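Local coordinates for major capsid protein (Norovirus Hu/GI.7/TCH-060/USA/2003, PDB 4P25) that builds the norovirus capsid and, through its protruding domain, binds histo-blood group glycans such as Lewis Y, probably to attach the virus to host cells, at residues 38-43 with 202-207; 42-47 with 55-60; 244-249 with 287-292. One frame throughout, in Å; residues are numbered along the deposited sequence.

Contact 1: residues 38-43 with 202-207; sequences QVVQFQ and IVYFMS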
ATOM      1  N   GLN A  38     -14.962 -20.842 -13.754  1.00 21.29           N
ATOM      2  CA  GLN A  38     -14.256 -19.733 -14.396  1.00 17.21           C
ATOM      3  C   GLN A  38     -12.752 -19.767 -14.114  1.00 16.99           C
ATOM      4  O   GLN A  38     -12.328 -19.880 -12.965  1.00 16.50           O
ATOM      5  CB  GLN A  38     -14.842 -18.380 -13.977  1.00 17.49           C
ATOM      6  CG  GLN A  38     -14.099 -17.184 -14.574  1.00 19.53           C
ATOM      7  CD  GLN A  38     -14.782 -15.849 -14.316  1.00 25.10           C
ATOM      8  OE1 GLN A  38     -15.769 -15.768 -13.584  1.00 29.03           O
ATOM      9  NE2 GLN A  38     -14.256 -14.792 -14.928  1.00 25.61           N
ATOM     10  N   VAL A  39     -11.964 -19.671 -15.179  1.00 18.35           N
ATOM     11  CA  VAL A  39     -10.509 -19.622 -15.082  1.00 15.83           C
ATOM     12  C   VAL A  39     -10.047 -18.170 -15.118  1.00 11.28           C
ATOM     13  O   VAL A  39     -10.547 -17.383 -15.922  1.00 19.18           O
ATOM     14  CB  VAL A  39      -9.855 -20.379 -16.267  1.00 16.50           C
ATOM     15  CG1 VAL A  39      -8.343 -20.223 -16.248  1.00 18.83           C
ATOM     16  CG2 VAL A  39     -10.243 -21.846 -16.240  1.00 21.15           C
ATOM     17  N   VAL A  40      -9.118 -17.807 -14.237  1.00 13.41           N
ATOM     18  CA  VAL A  40      -8.523 -16.471 -14.272  1.00 11.72           C
ATOM     19  C   VAL A  40      -7.018 -16.558 -14.499  1.00  9.38           C
ATOM     20  O   VAL A  40      -6.414 -17.620 -14.343  1.00 11.75           O
ATOM     21  CB  VAL A  40      -8.816 -15.649 -12.989  1.00 14.55           C
ATOM     22  CG1 VAL A  40     -10.325 -15.467 -12.803  1.00 11.68           C
ATOM     23  CG2 VAL A  40      -8.169 -16.296 -11.757  1.00 13.66           C
ATOM     24  N   GLN A  41      -6.417 -15.436 -14.876  1.00  9.89           N
ATOM     25  CA  GLN A  41      -4.985 -15.419 -15.137  1.00 11.74           C
ATOM     26  C   GLN A  41      -4.380 -14.085 -14.718  1.00  9.09           C
ATOM     27  O   GLN A  41      -3.585 -13.489 -15.451  1.00  9.90           O
ATOM     28  CB  GLN A  41      -4.702 -15.704 -16.617  1.00 11.37           C
ATOM     29  CG  GLN A  41      -3.270 -16.157 -16.854  1.00 11.49           C
ATOM     30  CD  GLN A  41      -2.924 -16.348 -18.314  1.00 15.63           C
ATOM     31  OE1 GLN A  41      -3.771 -16.203 -19.197  1.00 23.14           O
ATOM     32  NE2 GLN A  41      -1.666 -16.680 -18.576  1.00 14.13           N
ATOM     33  N   PHE A  42      -4.766 -13.617 -13.535  1.00 10.87           N
ATOM     34  CA  PHE A  42      -4.264 -12.352 -13.006  1.00  8.73           C
ATOM     35  C   PHE A  42      -2.740 -12.354 -13.015  1.00  9.81           C
ATOM     36  O   PHE A  42      -2.116 -13.394 -12.768  1.00  9.31           O
ATOM     37  CB  PHE A  42      -4.793 -12.116 -11.585  1.00  9.65           C
ATOM     38  CG  PHE A  42      -6.297 -12.157 -11.472  1.00  9.43           C
ATOM     39  CD1 PHE A  42      -7.106 -11.799 -12.541  1.00 10.78           C
ATOM     40  CD2 PHE A  42      -6.902 -12.546 -10.283  1.00 10.52           C
ATOM     41  CE1 PHE A  42      -8.492 -11.838 -12.431  1.00 10.91           C
ATOM     42  CE2 PHE A  42      -8.288 -12.582 -10.166  1.00 14.04           C
ATOM     43  CZ  PHE A  42      -9.079 -12.227 -11.244  1.00 12.06           C
ATOM     44  N   GLN A  43      -2.145 -11.203 -13.318  1.00  8.98           N
ATOM     45  CA  GLN A  43      -0.686 -11.080 -13.367  1.00  8.16           C
ATOM     46  C   GLN A  43      -0.118 -10.425 -12.117  1.00  9.72           C
ATOM     47  O   GLN A  43       1.070 -10.545 -11.834  1.00 10.30           O
ATOM     48  CB  GLN A  43      -0.255 -10.309 -14.617  1.00 10.09           C
ATOM     49  CG  GLN A  43      -0.562 -11.073 -15.892  1.00 11.41           C
ATOM     50  CD  GLN A  43       0.120 -12.420 -15.910  1.00  8.95           C
ATOM     51  OE1 GLN A  43       1.344 -12.504 -15.781  1.00  9.74           O
ATOM     52  NE2 GLN A  43      -0.662 -13.483 -16.066  1.00 10.05           N
ATOM     53  N   ILE A 202     -12.352 -21.288  -6.256  1.00 12.85           N
ATOM     54  CA  ILE A 202     -11.342 -20.277  -5.954  1.00 11.07           C
ATOM     55  C   ILE A 202     -11.968 -19.141  -5.155  1.00 10.22           C
ATOM     56  O   ILE A 202     -13.080 -18.702  -5.445  1.00 11.88           O
ATOM     57  CB  ILE A 202     -10.727 -19.716  -7.243  1.00 11.45           C
ATOM     58  CG1 ILE A 202     -10.054 -20.844  -8.035  1.00 16.83           C
ATOM     59  CG2 ILE A 202      -9.716 -18.609  -6.932  1.00 13.49           C
ATOM     60  CD1 ILE A 202      -9.816 -20.509  -9.477  1.00 21.14           C
ATOM     61  N   VAL A 203     -11.253 -18.684  -4.138  1.00  8.73           N
ATOM     62  CA  VAL A 203     -11.706 -17.553  -3.340  1.00  7.79           C
ATOM     63  C   VAL A 203     -11.132 -16.256  -3.897  1.00  9.74           C
ATOM     64  O   VAL A 203      -9.919 -16.132  -4.078  1.00 11.04           O
ATOM     65  CB  VAL A 203     -11.311 -17.712  -1.868  1.00 10.69           C
ATOM     66  CG1 VAL A 203     -11.684 -16.461  -1.082  1.00 12.53           C
ATOM     67  CG2 VAL A 203     -11.988 -18.943  -1.280  1.00 12.13           C
ATOM     68  N   TYR A 204     -12.015 -15.308  -4.185  1.00 10.79           N
ATOM     69  CA  TYR A 204     -11.610 -14.009  -4.700  1.00  9.28           C
ATOM     70  C   TYR A 204     -11.816 -12.947  -3.645  1.00 10.72           C
ATOM     71  O   TYR A 204     -12.849 -12.905  -2.978  1.00 10.97           O
ATOM     72  CB  TYR A 204     -12.383 -13.662  -5.972  1.00 10.13           C
ATOM     73  CG  TYR A 204     -12.118 -14.657  -7.072  1.00 11.42           C
ATOM     74  CD1 TYR A 204     -10.987 -14.551  -7.865  1.00  9.85           C
ATOM     75  CD2 TYR A 204     -12.980 -15.723  -7.294  1.00 14.05           C
ATOM     76  CE1 TYR A 204     -10.726 -15.468  -8.859  1.00 10.45           C
ATOM     77  CE2 TYR A 204     -12.728 -16.649  -8.291  1.00 14.37           C
ATOM     78  CZ  TYR A 204     -11.598 -16.515  -9.066  1.00 11.32           C
ATOM     79  OH  TYR A 204     -11.331 -17.426 -10.058  1.00 13.38           O
ATOM     80  N   PHE A 205     -10.808 -12.097  -3.496  1.00  9.74           N
ATOM     81  CA  PHE A 205     -10.837 -11.023  -2.521  1.00  8.77           C
ATOM     82  C   PHE A 205     -11.187  -9.739  -3.253  1.00 10.44           C
ATOM     83  O   PHE A 205     -10.491  -9.342  -4.197  1.00  9.78           O
ATOM     84  CB  PHE A 205      -9.484 -10.958  -1.809  1.00  9.35           C
ATOM     85  CG  PHE A 205      -9.118 -12.254  -1.133  1.00  7.20           C
ATOM     86  CD1 PHE A 205      -9.580 -12.536   0.143  1.00  8.98           C
ATOM     87  CD2 PHE A 205      -8.356 -13.211  -1.794  1.00  9.48           C
ATOM     88  CE1 PHE A 205      -9.269 -13.744   0.765  1.00 10.08           C
ATOM     89  CE2 PHE A 205      -8.040 -14.419  -1.178  1.00 10.97           C
ATOM     90  CZ  PHE A 205      -8.496 -14.686   0.101  1.00  8.60           C
ATOM     91  N   MET A 206     -12.287  -9.112  -2.838  1.00  9.09           N
ATOM     92  CA  MET A 206     -12.909  -8.029  -3.595  1.00  9.32           C
ATOM     93  C   MET A 206     -12.677  -6.660  -2.966  1.00  8.51           C
ATOM     94  O   MET A 206     -12.691  -6.522  -1.741  1.00 11.05           O
ATOM     95  CB  MET A 206     -14.423  -8.259  -3.702  1.00  9.40           C
ATOM     96  CG  MET A 206     -14.839  -9.648  -4.193  1.00 11.37           C
ATOM     97  SD  MET A 206     -14.135 -10.125  -5.784  1.00 12.52           S
ATOM     98  CE  MET A 206     -14.846  -8.892  -6.875  1.00 12.76           C
ATOM     99  N   SER A 207     -12.492  -5.645  -3.810  1.00 10.08           N
ATOM    100  CA  SER A 207     -12.356  -4.269  -3.345  1.00  9.09           C
ATOM    101  C   SER A 207     -13.249  -3.314  -4.118  1.00 10.68           C
ATOM    102  O   SER A 207     -13.381  -3.427  -5.337  1.00 11.53           O
ATOM    103  CB  SER A 207     -10.908  -3.785  -3.493  1.00  9.14           C
ATOM    104  OG  SER A 207     -10.038  -4.487  -2.626  1.00 10.33           O
TER
HETATM  105  O   HOH W   1     -13.266 -19.273 -10.606  1.00 13.78           O
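Tyr204 and Phe42 both have CG opposite their own carbonyl carbon and beside the backbone N (chi1 -62° and -56°), which turns the two rings into the gap between strand and loop. They meet obliquely at one corner, Phe42 CE2 lying 4.0 Å from Tyr204 CE1, with the phenylalanine carbon close to the tyrosine ring plane. Val40 points against the tyrosine from the opposite direction and straddles its phenolic end: its CG1 is 3.5 Å from Tyr204 OH, while CG2 lies in the ring plane, 4.0 Å from Tyr204 CE1. Two residues earlier in the chain, Ile202 puts CG2 over one face of the tyrosine ring, near its rim. The phenol oxygen is too far from Gln38 O for a direct bond, so a water in the ring plane joins them, donating to Gln38 O at 2.6 Å and standing 2.7 Å from Tyr204 OH. The buried hydroxyl thus has a polar partner amid methyl groups. Trp174 meets the Tyr204 ring edge-to-face, and Arg22 makes a cation-pi contact with Phe42. The contact lays the long loop after strand 29-31 against strand 201-208, whose backbone pairs at Tyr204 with Thr31, at Phe205 with Cys221 and at Val203 with Ile267.

Contact 2: residues 42-47 with 55-60; sequences FQNGRC and GTTPVS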
ATOM      1  N   PHE A  42      -4.766 -13.617 -13.535  1.00 10.87           N
ATOM      2  CA  PHE A  42      -4.264 -12.352 -13.006  1.00  8.73           C
ATOM      3  C   PHE A  42      -2.740 -12.354 -13.015  1.00  9.81           C
ATOM      4  O   PHE A  42      -2.116 -13.394 -12.768  1.00  9.31           O
ATOM      5  CB  PHE A  42      -4.793 -12.116 -11.585  1.00  9.65           C
ATOM      6  CG  PHE A  42      -6.297 -12.157 -11.472  1.00  9.43           C
ATOM      7  CD1 PHE A  42      -7.106 -11.799 -12.541  1.00 10.78           C
ATOM      8  CD2 PHE A  42      -6.902 -12.546 -10.283  1.00 10.52           C
ATOM      9  CE1 PHE A  42      -8.492 -11.838 -12.431  1.00 10.91           C
ATOM     10  CE2 PHE A  42      -8.288 -12.582 -10.166  1.00 14.04           C
ATOM     11  CZ  PHE A  42      -9.079 -12.227 -11.244  1.00 12.06           C
ATOM     12  N   GLN A  43      -2.145 -11.203 -13.318  1.00  8.98           N
ATOM     13  CA  GLN A  43      -0.686 -11.080 -13.367  1.00  8.16           C
ATOM     14  C   GLN A  43      -0.118 -10.425 -12.117  1.00  9.72           C
ATOM     15  O   GLN A  43       1.070 -10.545 -11.834  1.00 10.30           O
ATOM     16  CB  GLN A  43      -0.255 -10.309 -14.617  1.00 10.09           C
ATOM     17  CG  GLN A  43      -0.562 -11.073 -15.892  1.00 11.41           C
ATOM     18  CD  GLN A  43       0.120 -12.420 -15.910  1.00  8.95           C
ATOM     19  OE1 GLN A  43       1.344 -12.504 -15.781  1.00  9.74           O
ATOM     20  NE2 GLN A  43      -0.662 -13.483 -16.066  1.00 10.05           N
ATOM     21  N   ASN A  44      -0.978  -9.734 -11.379  1.00  9.47           N
ATOM     22  CA  ASN A  44      -0.627  -9.238 -10.058  1.00  7.51           C
ATOM     23  C   ASN A  44      -1.287 -10.081  -8.969  1.00  7.67           C
ATOM     24  O   ASN A  44      -2.248 -10.814  -9.236  1.00  9.43           O
ATOM     25  CB  ASN A  44      -0.982  -7.753  -9.928  1.00  9.64           C
ATOM     26  CG  ASN A  44      -0.021  -6.865 -10.694  1.00  7.71           C
ATOM     27  OD1 ASN A  44       1.175  -7.165 -10.775  1.00  7.34           O
ATOM     28  ND2 ASN A  44      -0.531  -5.780 -11.267  1.00  9.90           N
ATOM     29  N   GLY A  45      -0.755  -9.997  -7.752  1.00  6.64           N
ATOM     30  CA  GLY A  45      -1.185 -10.865  -6.663  1.00  7.01           C
ATOM     31  C   GLY A  45      -0.802 -12.326  -6.824  1.00  7.02           C
ATOM     32  O   GLY A  45      -1.447 -13.204  -6.249  1.00 10.30           O
ATOM     33  N   ARG A  46       0.252 -12.577  -7.597  1.00  7.47           N
ATOM     34  CA  ARG A  46       0.693 -13.934  -7.903  1.00  7.83           C
ATOM     35  C   ARG A  46       2.045 -14.233  -7.268  1.00  9.82           C
ATOM     36  O   ARG A  46       3.043 -13.550  -7.530  1.00 10.44           O
ATOM     37  CB  ARG A  46       0.771 -14.143  -9.418  1.00  8.54           C
ATOM     38  CG  ARG A  46      -0.513 -13.809 -10.171  1.00 10.39           C
ATOM     39  CD  ARG A  46      -1.650 -14.775  -9.824  1.00  9.08           C
ATOM     40  NE  ARG A  46      -1.279 -16.167 -10.069  1.00 10.36           N
ATOM     41  CZ  ARG A  46      -1.454 -16.807 -11.223  1.00  9.99           C
ATOM     42  NH1 ARG A  46      -2.005 -16.189 -12.264  1.00  9.72           N
ATOM     43  NH2 ARG A  46      -1.068 -18.070 -11.338  1.00 11.97           N
ATOM     44  N   CYS A  47       2.078 -15.260  -6.427  1.00  8.46           N
ATOM     45  CA  CYS A  47       3.289 -15.607  -5.700  1.00  9.63           C
ATOM     46  C   CYS A  47       3.130 -17.023  -5.193  1.00 11.62           C
ATOM     47  O   CYS A  47       2.064 -17.379  -4.692  1.00 12.77           O
ATOM     48  CB  CYS A  47       3.485 -14.652  -4.520  1.00 12.28           C
ATOM     49  SG  CYS A  47       5.061 -14.851  -3.636  1.00 12.59           S
ATOM     50  N   GLY A  55       4.458 -13.285 -12.682  1.00  8.61           N
ATOM     51  CA  GLY A  55       3.897 -12.202 -13.471  1.00  9.37           C
ATOM     52  C   GLY A  55       4.556 -10.865 -13.173  1.00  8.68           C
ATOM     53  O   GLY A  55       5.779 -10.763 -13.112  1.00 11.86           O
ATOM     54  N   THR A  56       3.737  -9.839 -12.976  1.00  9.42           N
ATOM     55  CA  THR A  56       4.249  -8.496 -12.689  1.00  7.33           C
ATOM     56  C   THR A  56       4.157  -8.153 -11.203  1.00  7.57           C
ATOM     57  O   THR A  56       4.415  -7.014 -10.802  1.00  8.94           O
ATOM     58  CB  THR A  56       3.475  -7.436 -13.482  1.00  9.72           C
ATOM     59  OG1 THR A  56       2.066  -7.628 -13.271  1.00  8.28           O
ATOM     60  CG2 THR A  56       3.777  -7.559 -14.968  1.00 10.72           C
ATOM     61  N   THR A  57       3.801  -9.148 -10.397  1.00  9.45           N
ATOM     62  CA  THR A  57       3.553  -8.960  -8.969  1.00  8.17           C
ATOM     63  C   THR A  57       4.743  -8.340  -8.234  1.00  6.59           C
ATOM     64  O   THR A  57       5.849  -8.860  -8.303  1.00  9.22           O
ATOM     65  CB  THR A  57       3.202 -10.312  -8.321  1.00  9.24           C
ATOM     66  OG1 THR A  57       2.076 -10.884  -9.005  1.00  7.80           O
ATOM     67  CG2 THR A  57       2.884 -10.158  -6.830  1.00  8.51           C
ATOM     68  N   PRO A  58       4.511  -7.214  -7.536  1.00  7.19           N
ATOM     69  CA  PRO A  58       5.531  -6.579  -6.702  1.00  8.93           C
ATOM     70  C   PRO A  58       5.387  -7.014  -5.246  1.00  8.72           C
ATOM     71  O   PRO A  58       4.483  -7.782  -4.924  1.00 10.39           O
ATOM     72  CB  PRO A  58       5.181  -5.103  -6.827  1.00 11.00           C
ATOM     73  CG  PRO A  58       3.681  -5.112  -6.896  1.00  9.52           C
ATOM     74  CD  PRO A  58       3.314  -6.366  -7.673  1.00  8.14           C
ATOM     75  N   VAL A  59       6.262  -6.521  -4.378  1.00 10.18           N
ATOM     76  CA  VAL A  59       6.238  -6.919  -2.976  1.00  8.75           C
ATOM     77  C   VAL A  59       5.297  -6.053  -2.135  1.00 10.59           C
ATOM     78  O   VAL A  59       4.564  -6.562  -1.292  1.00  8.94           O
ATOM     79  CB  VAL A  59       7.657  -6.879  -2.376  1.00 11.58           C
ATOM     80  CG1 VAL A  59       7.629  -7.195  -0.889  1.00 17.17           C
ATOM     81  CG2 VAL A  59       8.542  -7.852  -3.102  1.00 16.57           C
ATOM     82  N   SER A  60       5.308  -4.746  -2.375  1.00  8.66           N
ATOM     83  CA  SER A  60       4.560  -3.821  -1.532  1.00  7.42           C
ATOM     84  C   SER A  60       3.204  -3.418  -2.102  1.00  6.26           C
ATOM     85  O   SER A  60       3.052  -3.258  -3.313  1.00  8.06           O
ATOM     86  CB  SER A  60       5.392  -2.559  -1.301  1.00  7.45           C
ATOM     87  OG  SER A  60       4.704  -1.611  -0.487  1.00  9.58           O
TER
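Gln43 and Asn44 run close against Gly55 to Thr57, with CA atoms only 4.3 Å apart at the pair Asn44 and Thr57, although neither segment is a regular strand. The backbone angles of Gly55 (60/-133) and Thr56 fit the two central positions of a type II' beta turn, and Gly45, also at positive phi, bends the facing segment round the Thr57 side chain. This is loop-to-loop packing within the connection between strands 29-31 and 66-73. Thr56 N donates to Gln43 O at 3.0 Å.

Thr57 carries much of the polar contact. Its OG1, opposite the carbonyl carbon and beside the backbone N (chi1 -56°), reaches into the bend and accepts from Arg46 N at 2.9 Å. The same hydroxyl lies 3.0 Å from Gln43 O and can also reach Leu54 O, so its proton may serve either. The Arg46 side chain crosses that of Thr57 at about a right angle, then folds back through bends at its second and third torsions, and NH1 donates to Phe42 O at 2.8 Å, in the plane of that carbonyl. Gln43 OE1 passes 3.5 Å from Gly55 CA and takes a hydrogen bond from Ala190 N. The Asn44 amide is held at both ends: ND2 donates to Phe101 O, and OD1 accepts from Thr56 OG1 at 2.7 Å, with the hydroxyl standing well above the amide carbonyl plane.

Contact 3: residues 244-249 with 287-292; sequences LLHYVD and VFSSWV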
ATOM      1  N   LEU A 244      -3.927 -26.161   4.981  1.00 12.66           N
ATOM      2  CA  LEU A 244      -5.259 -25.957   5.528  1.00 11.70           C
ATOM      3  C   LEU A 244      -5.250 -24.728   6.422  1.00 12.03           C
ATOM      4  O   LEU A 244      -4.462 -24.644   7.362  1.00 12.31           O
ATOM      5  CB  LEU A 244      -5.709 -27.187   6.325  1.00 12.77           C
ATOM      6  CG  LEU A 244      -7.080 -27.083   6.999  1.00 13.68           C
ATOM      7  CD1 LEU A 244      -8.201 -27.026   5.968  1.00 14.40           C
ATOM      8  CD2 LEU A 244      -7.289 -28.235   7.975  1.00 18.16           C
ATOM      9  N   LEU A 245      -6.117 -23.768   6.118  1.00 10.71           N
ATOM     10  CA  LEU A 245      -6.233 -22.557   6.919  1.00 11.01           C
ATOM     11  C   LEU A 245      -7.579 -22.523   7.612  1.00 10.84           C
ATOM     12  O   LEU A 245      -8.565 -23.033   7.090  1.00 13.00           O
ATOM     13  CB  LEU A 245      -6.136 -21.309   6.039  1.00 10.45           C
ATOM     14  CG  LEU A 245      -4.978 -21.153   5.063  1.00  9.98           C
ATOM     15  CD1 LEU A 245      -5.122 -19.832   4.335  1.00 12.38           C
ATOM     16  CD2 LEU A 245      -3.634 -21.243   5.778  1.00 11.86           C
ATOM     17  N   HIS A 246      -7.614 -21.908   8.785  1.00  9.81           N
ATOM     18  CA  HIS A 246      -8.867 -21.592   9.445  1.00  9.55           C
ATOM     19  C   HIS A 246      -9.071 -20.082   9.390  1.00  9.40           C
ATOM     20  O   HIS A 246      -8.119 -19.313   9.510  1.00 13.91           O
ATOM     21  CB  HIS A 246      -8.834 -22.054  10.901  1.00 10.91           C
ATOM     22  CG  HIS A 246      -8.798 -23.543  11.065  1.00 13.06           C
ATOM     23  ND1 HIS A 246      -8.378 -24.148  12.229  1.00 19.90           N
ATOM     24  CD2 HIS A 246      -9.141 -24.543  10.224  1.00 16.06           C
ATOM     25  CE1 HIS A 246      -8.457 -25.460  12.096  1.00 20.44           C
ATOM     26  NE2 HIS A 246      -8.916 -25.729  10.888  1.00 18.62           N
ATOM     27  N   TYR A 247     -10.313 -19.664   9.186  1.00 12.09           N
ATOM     28  CA  TYR A 247     -10.666 -18.251   9.192  1.00 10.72           C
ATOM     29  C   TYR A 247     -11.350 -17.959  10.529  1.00 10.67           C
ATOM     30  O   TYR A 247     -12.465 -18.418  10.780  1.00 13.38           O
ATOM     31  CB  TYR A 247     -11.580 -17.951   8.007  1.00 12.25           C
ATOM     32  CG  TYR A 247     -11.964 -16.498   7.796  1.00 12.97           C
ATOM     33  CD1 TYR A 247     -11.030 -15.556   7.371  1.00 14.23           C
ATOM     34  CD2 TYR A 247     -13.279 -16.084   7.963  1.00 14.60           C
ATOM     35  CE1 TYR A 247     -11.398 -14.234   7.155  1.00 12.34           C
ATOM     36  CE2 TYR A 247     -13.653 -14.774   7.748  1.00 15.17           C
ATOM     37  CZ  TYR A 247     -12.711 -13.850   7.345  1.00 14.66           C
ATOM     38  OH  TYR A 247     -13.095 -12.546   7.133  1.00 14.43           O
ATOM     39  N   VAL A 248     -10.669 -17.192  11.376  1.00 13.00           N
ATOM     40  CA  VAL A 248     -11.033 -17.086  12.785  1.00 12.76           C
ATOM     41  C   VAL A 248     -11.571 -15.704  13.146  1.00 12.02           C
ATOM     42  O   VAL A 248     -11.021 -14.682  12.736  1.00 14.11           O
ATOM     43  CB  VAL A 248      -9.808 -17.413  13.677  1.00 14.23           C
ATOM     44  CG1 VAL A 248     -10.179 -17.380  15.157  1.00 17.69           C
ATOM     45  CG2 VAL A 248      -9.222 -18.766  13.296  1.00 17.90           C
ATOM     46  N   ASP A 249     -12.659 -15.686  13.909  1.00 11.24           N
ATOM     47  CA  ASP A 249     -13.186 -14.449  14.471  1.00 14.63           C
ATOM     48  C   ASP A 249     -12.164 -13.960  15.499  1.00 14.61           C
ATOM     49  O   ASP A 249     -11.873 -14.665  16.461  1.00 16.98           O
ATOM     50  CB  ASP A 249     -14.550 -14.725  15.114  1.00 14.00           C
ATOM     51  CG  ASP A 249     -15.221 -13.472  15.659  1.00 12.93           C
ATOM     52  OD1 ASP A 249     -14.538 -12.645  16.292  1.00 15.48           O
ATOM     53  OD2 ASP A 249     -16.442 -13.317  15.456  1.00 25.80           O
ATOM     54  N   VAL A 287      -5.498 -18.323   9.673  1.00 10.43           N
ATOM     55  CA  VAL A 287      -4.477 -18.941  10.505  1.00 12.14           C
ATOM     56  C   VAL A 287      -4.102 -20.297   9.918  1.00 11.70           C
ATOM     57  O   VAL A 287      -4.977 -21.115   9.642  1.00 11.79           O
ATOM     58  CB  VAL A 287      -4.979 -19.135  11.950  1.00 15.15           C
ATOM     59  CG1 VAL A 287      -3.906 -19.784  12.821  1.00 18.63           C
ATOM     60  CG2 VAL A 287      -5.437 -17.811  12.548  1.00 16.23           C
ATOM     61  N   PHE A 288      -2.807 -20.532   9.717  1.00 13.18           N
ATOM     62  CA  PHE A 288      -2.344 -21.840   9.255  1.00 12.67           C
ATOM     63  C   PHE A 288      -2.649 -22.911  10.295  1.00 12.52           C
ATOM     64  O   PHE A 288      -2.302 -22.768  11.470  1.00 16.29           O
ATOM     65  CB  PHE A 288      -0.840 -21.819   8.966  1.00 15.29           C
ATOM     66  CG  PHE A 288      -0.263 -23.173   8.637  1.00 14.66           C
ATOM     67  CD1 PHE A 288      -0.250 -23.638   7.332  1.00 17.67           C
ATOM     68  CD2 PHE A 288       0.274 -23.977   9.634  1.00 19.02           C
ATOM     69  CE1 PHE A 288       0.285 -24.882   7.029  1.00 22.92           C
ATOM     70  CE2 PHE A 288       0.803 -25.221   9.338  1.00 20.73           C
ATOM     71  CZ  PHE A 288       0.813 -25.672   8.035  1.00 22.80           C
ATOM     72  N   SER A 289      -3.277 -23.997   9.858  1.00 12.69           N
ATOM     73  CA  SER A 289      -3.593 -25.090  10.768  1.00 13.72           C
ATOM     74  C   SER A 289      -2.687 -26.307  10.570  1.00 18.06           C
ATOM     75  O   SER A 289      -2.057 -26.769  11.518  1.00 18.60           O
ATOM     76  CB  SER A 289      -5.061 -25.488  10.643  1.00 17.47           C
ATOM     77  OG  SER A 289      -5.388 -26.455  11.625  1.00 24.02           O
ATOM     78  N   SER A 290      -2.626 -26.820   9.344  1.00 14.25           N
ATOM     79  CA  SER A 290      -1.766 -27.964   9.046  1.00 13.70           C
ATOM     80  C   SER A 290      -1.574 -28.167   7.547  1.00 13.65           C
ATOM     81  O   SER A 290      -2.315 -27.614   6.731  1.00 16.59           O
ATOM     82  CB  SER A 290      -2.343 -29.244   9.655  1.00 21.70           C
ATOM     83  OG  SER A 290      -3.569 -29.588   9.031  1.00 24.05           O
ATOM     84  N   TRP A 291      -0.565 -28.958   7.197  1.00 15.15           N
ATOM     85  CA  TRP A 291      -0.375 -29.393   5.824  1.00 13.87           C
ATOM     86  C   TRP A 291      -1.296 -30.568   5.539  1.00 15.16           C
ATOM     87  O   TRP A 291      -1.411 -31.494   6.349  1.00 19.27           O
ATOM     88  CB  TRP A 291       1.082 -29.792   5.578  1.00 17.96           C
ATOM     89  CG  TRP A 291       2.032 -28.634   5.625  1.00 17.20           C
ATOM     90  CD1 TRP A 291       2.877 -28.304   6.645  1.00 17.89           C
ATOM     91  CD2 TRP A 291       2.230 -27.648   4.604  1.00 17.10           C
ATOM     92  NE1 TRP A 291       3.591 -27.173   6.321  1.00 20.59           N
ATOM     93  CE2 TRP A 291       3.213 -26.752   5.076  1.00 18.41           C
ATOM     94  CE3 TRP A 291       1.674 -27.438   3.340  1.00 18.06           C
ATOM     95  CZ2 TRP A 291       3.650 -25.662   4.321  1.00 21.85           C
ATOM     96  CZ3 TRP A 291       2.108 -26.356   2.594  1.00 23.36           C
ATOM     97  CH2 TRP A 291       3.087 -25.482   3.086  1.00 24.34           C
ATOM     98  N   VAL A 292      -1.971 -30.525   4.396  1.00 16.47           N
ATOM     99  CA  VAL A 292      -2.891 -31.596   4.026  1.00 16.34           C
ATOM    100  C   VAL A 292      -2.653 -32.053   2.594  1.00 16.74           C
ATOM    101  O   VAL A 292      -1.964 -31.382   1.819  1.00 16.99           O
ATOM    102  CB  VAL A 292      -4.366 -31.170   4.182  1.00 14.59           C
ATOM    103  CG1 VAL A 292      -4.665 -30.778   5.624  1.00 17.57           C
ATOM    104  CG2 VAL A 292      -4.705 -30.031   3.226  1.00 14.23           C
TER
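The imidazole of His246 lies against Ser289, whose CB sits over one ring face, 3.8 Å from the ring centroid and 15° off the normal, a CH-pi contact displaced toward the rim. Ser289 OG, opposite its backbone N (chi1 -174°), stays above the same face at the CE1 corner, 3.3 Å from His246 CE1. On the same side of the sheet Leu244 lies next to Ser290 and Val292: Leu244 CB meets Val292 CG1 at 3.8 Å, and its CD2 branch passes near Ser290 OG. At the other end Val248 and Val287 touch through their CG2 methyls alone, the two side chains set at a slant. These groups ride on antiparallel strands 242-248 and 285-292, whose register slips by one residue at a classic beta bulge. Ser289 and Ser290 together stand opposite Leu244, so Leu244 O receives two N-H groups, a good one from Ser289 N at 2.8 Å and a weak one from Ser290 N at 3.5 Å. Beyond the bulge, His246 and Val287 form a hydrogen-bonded pair with both backbone bonds made. The extra residue probably helps to place the Ser289 side chain over the histidine face. On the opposite side of the sheet, Leu245 sends its CD2 methyl toward the backbone of Phe288, 3.8 Å from Phe288 CA and oblique to the ring. The far flank of strand 242-248 pairs with strand 255-262, where Leu245 packs on Leu261.

Contacts 1 and 2 start from the same run of loop and share Phe42 and Gln43; their centres are 12 Å apart, and they touch where Arg46 NH1 packs 4.0 Å from Gln41 C. Contact 1 ties this loop to strand 201-208, whereas contact 2 closes the loop upon itself. Contact 3 stands apart, its centre about 20 Å from that of contact 1 and 23 Å from that of contact 2, yet its strands belong to the same curled antiparallel sheet as strand 201-208. None of the three supplies a glycan-pocket residue: Asp108, His110, Arg127, Asp129 and Trp161 sit on the separate six-stranded sheet, which the chain enters with strand 66-73, soon after contact 2.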